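Local atomic coordinates of serpin B3 (Homo sapiens, PDB entry 4ZK3), a protein that belongs to the serpin family and, as squamous cell carcinoma antigen 1, probably inhibits proteases; it is linked to the psoriasis-associated Pso p27 aggregates. Residues 297-301 / 302-306. Numbering follows the deposited sequence.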
ATOM      1  N   ASP A 297     -10.325  11.749  -7.382  1.00 35.20           N
ATOM      2  CA  ASP A 297      -9.905  13.182  -7.502  1.00 42.38           C
ATOM      3  C   ASP A 297      -8.421  13.350  -7.231  1.00 36.50           C
ATOM      4  O   ASP A 297      -7.722  14.084  -7.960  1.00 39.35           O
ATOM      5  CB  ASP A 297     -10.697  14.119  -6.569  1.00 44.24           C
ATOM      6  CG  ASP A 297     -12.124  14.370  -7.041  1.00 46.94           C
ATOM      7  OD1 ASP A 297     -12.473  14.027  -8.198  1.00 49.05           O
ATOM      8  OD2 ASP A 297     -12.911  14.895  -6.227  1.00 52.14           O
ATOM      9  N   THR A 298      -7.936  12.607  -6.241  1.00 33.26           N
ATOM     10  CA  THR A 298      -6.485  12.495  -5.991  1.00 31.08           C
ATOM     11  C   THR A 298      -5.685  12.164  -7.271  1.00 31.42           C
ATOM     12  O   THR A 298      -4.766  12.875  -7.641  1.00 31.31           O
ATOM     13  CB  THR A 298      -6.205  11.442  -4.918  1.00 31.91           C
ATOM     14  OG1 THR A 298      -6.874  11.797  -3.722  1.00 35.49           O
ATOM     15  CG2 THR A 298      -4.696  11.298  -4.595  1.00 31.29           C
ATOM     16  N   LEU A 299      -6.028  11.077  -7.956  1.00 30.93           N
ATOM     17  CA  LEU A 299      -5.287  10.692  -9.185  1.00 31.26           C
ATOM     18  C   LEU A 299      -5.464  11.705 -10.315  1.00 31.44           C
ATOM     19  O   LEU A 299      -4.569  11.908 -11.129  1.00 33.25           O
ATOM     20  CB  LEU A 299      -5.748   9.298  -9.684  1.00 29.66           C
ATOM     21  CG  LEU A 299      -5.375   8.186  -8.676  1.00 28.41           C
ATOM     22  CD1 LEU A 299      -6.124   6.908  -8.986  1.00 30.07           C
ATOM     23  CD2 LEU A 299      -3.889   8.012  -8.698  1.00 27.35           C
ATOM     24  N   ARG A 300      -6.665  12.236 -10.401  1.00 33.04           N
ATOM     25  CA  ARG A 300      -6.967  13.353 -11.310  1.00 42.68           C
ATOM     26  C   ARG A 300      -5.968  14.499 -11.106  1.00 35.50           C
ATOM     27  O   ARG A 300      -5.236  14.805 -12.041  1.00 34.26           O
ATOM     28  CB  ARG A 300      -8.407  13.799 -11.121  1.00 48.85           C
ATOM     29  CG  ARG A 300      -8.936  14.790 -12.135  1.00 54.19           C
ATOM     30  CD  ARG A 300     -10.384  15.061 -11.759  1.00 57.65           C
ATOM     31  NE  ARG A 300     -11.288  14.162 -12.471  1.00 56.83           N
ATOM     32  CZ  ARG A 300     -12.394  13.625 -11.978  1.00 52.31           C
ATOM     33  NH1 ARG A 300     -12.780  13.832 -10.726  1.00 53.13           N
ATOM     34  NH2 ARG A 300     -13.130  12.847 -12.766  1.00 58.35           N
ATOM     35  N   THR A 301      -5.870  15.012  -9.886  1.00 34.61           N
ATOM     36  CA  THR A 301      -4.843  15.983  -9.506  1.00 37.39           C
ATOM     37  C   THR A 301      -3.446  15.614  -9.932  1.00 41.42           C
ATOM     38  O   THR A 301      -2.641  16.499 -10.312  1.00 39.17           O
ATOM     39  CB  THR A 301      -4.790  16.127  -7.989  1.00 44.95           C
ATOM     40  OG1 THR A 301      -6.086  16.494  -7.504  1.00 51.81           O
ATOM     41  CG2 THR A 301      -3.761  17.151  -7.545  1.00 41.03           C
ATOM     42  N   MET A 302      -3.129  14.314  -9.833  1.00 36.04           N
ATOM     43  CA  MET A 302      -1.794  13.846 -10.016  1.00 32.59           C
ATOM     44  C   MET A 302      -1.499  13.800 -11.473  1.00 32.77           C
ATOM     45  O   MET A 302      -0.373  13.649 -11.823  1.00 38.83           O
ATOM     46  CB  MET A 302      -1.574  12.478  -9.334  1.00 35.72           C
ATOM     47  CG  MET A 302      -1.625  12.568  -7.784  1.00 41.24           C
ATOM     48  SD  MET A 302      -1.566  11.047  -6.756  1.00 37.81           S
ATOM     49  CE  MET A 302      -0.154  10.392  -7.604  1.00 32.97           C
ATOM     50  N   GLY A 303      -2.491  13.926 -12.349  1.00 36.38           N
ATOM     51  CA  GLY A 303      -2.227  13.892 -13.800  1.00 35.93           C
ATOM     52  C   GLY A 303      -3.108  12.958 -14.597  1.00 40.46           C
ATOM     53  O   GLY A 303      -3.105  13.016 -15.843  1.00 39.17           O
ATOM     54  N   MET A 304      -3.842  12.070 -13.910  1.00 38.06           N
ATOM     55  CA  MET A 304      -4.690  11.094 -14.610  1.00 38.94           C
ATOM     56  C   MET A 304      -6.077  11.699 -14.848  1.00 38.07           C
ATOM     57  O   MET A 304      -6.984  11.572 -13.995  1.00 33.99           O
ATOM     58  CB  MET A 304      -4.763   9.731 -13.873  1.00 35.44           C
ATOM     59  CG  MET A 304      -3.634   8.767 -14.163  1.00 33.65           C
ATOM     60  SD  MET A 304      -3.601   7.354 -12.982  1.00 32.48           S
ATOM     61  CE  MET A 304      -5.199   6.628 -13.247  1.00 28.86           C
ATOM     62  N   VAL A 305      -6.236  12.350 -16.018  1.00 37.51           N
ATOM     63  CA  VAL A 305      -7.512  13.017 -16.363  1.00 36.92           C
ATOM     64  C   VAL A 305      -8.353  12.326 -17.421  1.00 31.36           C
ATOM     65  O   VAL A 305      -9.573  12.187 -17.230  1.00 30.75           O
ATOM     66  CB  VAL A 305      -7.383  14.530 -16.752  1.00 43.17           C
ATOM     67  CG1 VAL A 305      -7.823  15.413 -15.580  1.00 49.67           C
ATOM     68  CG2 VAL A 305      -5.983  14.904 -17.159  1.00 41.41           C
ATOM     69  N   ASP A 306      -7.742  11.933 -18.534  1.00 29.18           N
ATOM     70  CA  ASP A 306      -8.526  11.369 -19.675  1.00 31.06           C
ATOM     71  C   ASP A 306      -9.384  10.121 -19.243  1.00 35.09           C
ATOM     72  O   ASP A 306     -10.507   9.878 -19.713  1.00 32.37           O
ATOM     73  CB  ASP A 306      -7.574  10.936 -20.827  1.00 30.44           C
ATOM     74  CG  ASP A 306      -6.924  12.143 -21.619  1.00 33.84           C
ATOM     75  OD1 ASP A 306      -6.911  13.279 -21.088  1.00 31.37           O
ATOM     76  OD2 ASP A 306      -6.380  11.887 -22.750  1.00 28.62           O
TER
HETATM   77  O   HOH W   1     -11.109  13.711 -15.337  1.00 37.89           O
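A Schellman motif closes the C-terminal end of helix 296-302, a short helix of the serpin fold, and its key bond runs from M304 N back to L299 O at 2.9 Å. G303 makes the turn with a positive phi of 131°, a conformation open to glycine, which has no CB. Its own N bonds R300 O over 2.9 Å, the second bond of the motif, while M302 N is shared weakly between T298 O and L299 O. After the turn the chain leaves across the end of the helix, roughly perpendicular to its axis, and R300 CA directs its hydrogen at M304 O (3.2 Å), a buried oxygen with no conventional hydrogen-bond partner in the model.

On the inner side, M302 runs alongside T298, the two side chains pointing the same way, with SD 3.8 Å from T298 CG2. With T298 OG1 beside the backbone N (chi1 -59°), CG2 takes the position anti to that nitrogen and lies next to the sulfur. M302 continues onto F11 and L15 of helix 4-19 and V56 of helix 47-57; M304, whose CB packs against L299 CB, reaches I53 and V56. Q52 OE1 of that second helix accepts from V305 N and D306 N, tying the outgoing loop to it.

R300 lies on the other side of the turn. Its CG meets V305 CG1 at 3.7 Å, the two side chains crossing at about a right angle. Farther out the chain bends at chi3, and the guanidinium is gripped at two of its nitrogens: NH1 forms a salt bridge with D297 OD1 one turn earlier, and NE donates 2.9 Å to a water lying in the guanidinium plane, which in turn donates to V305 O.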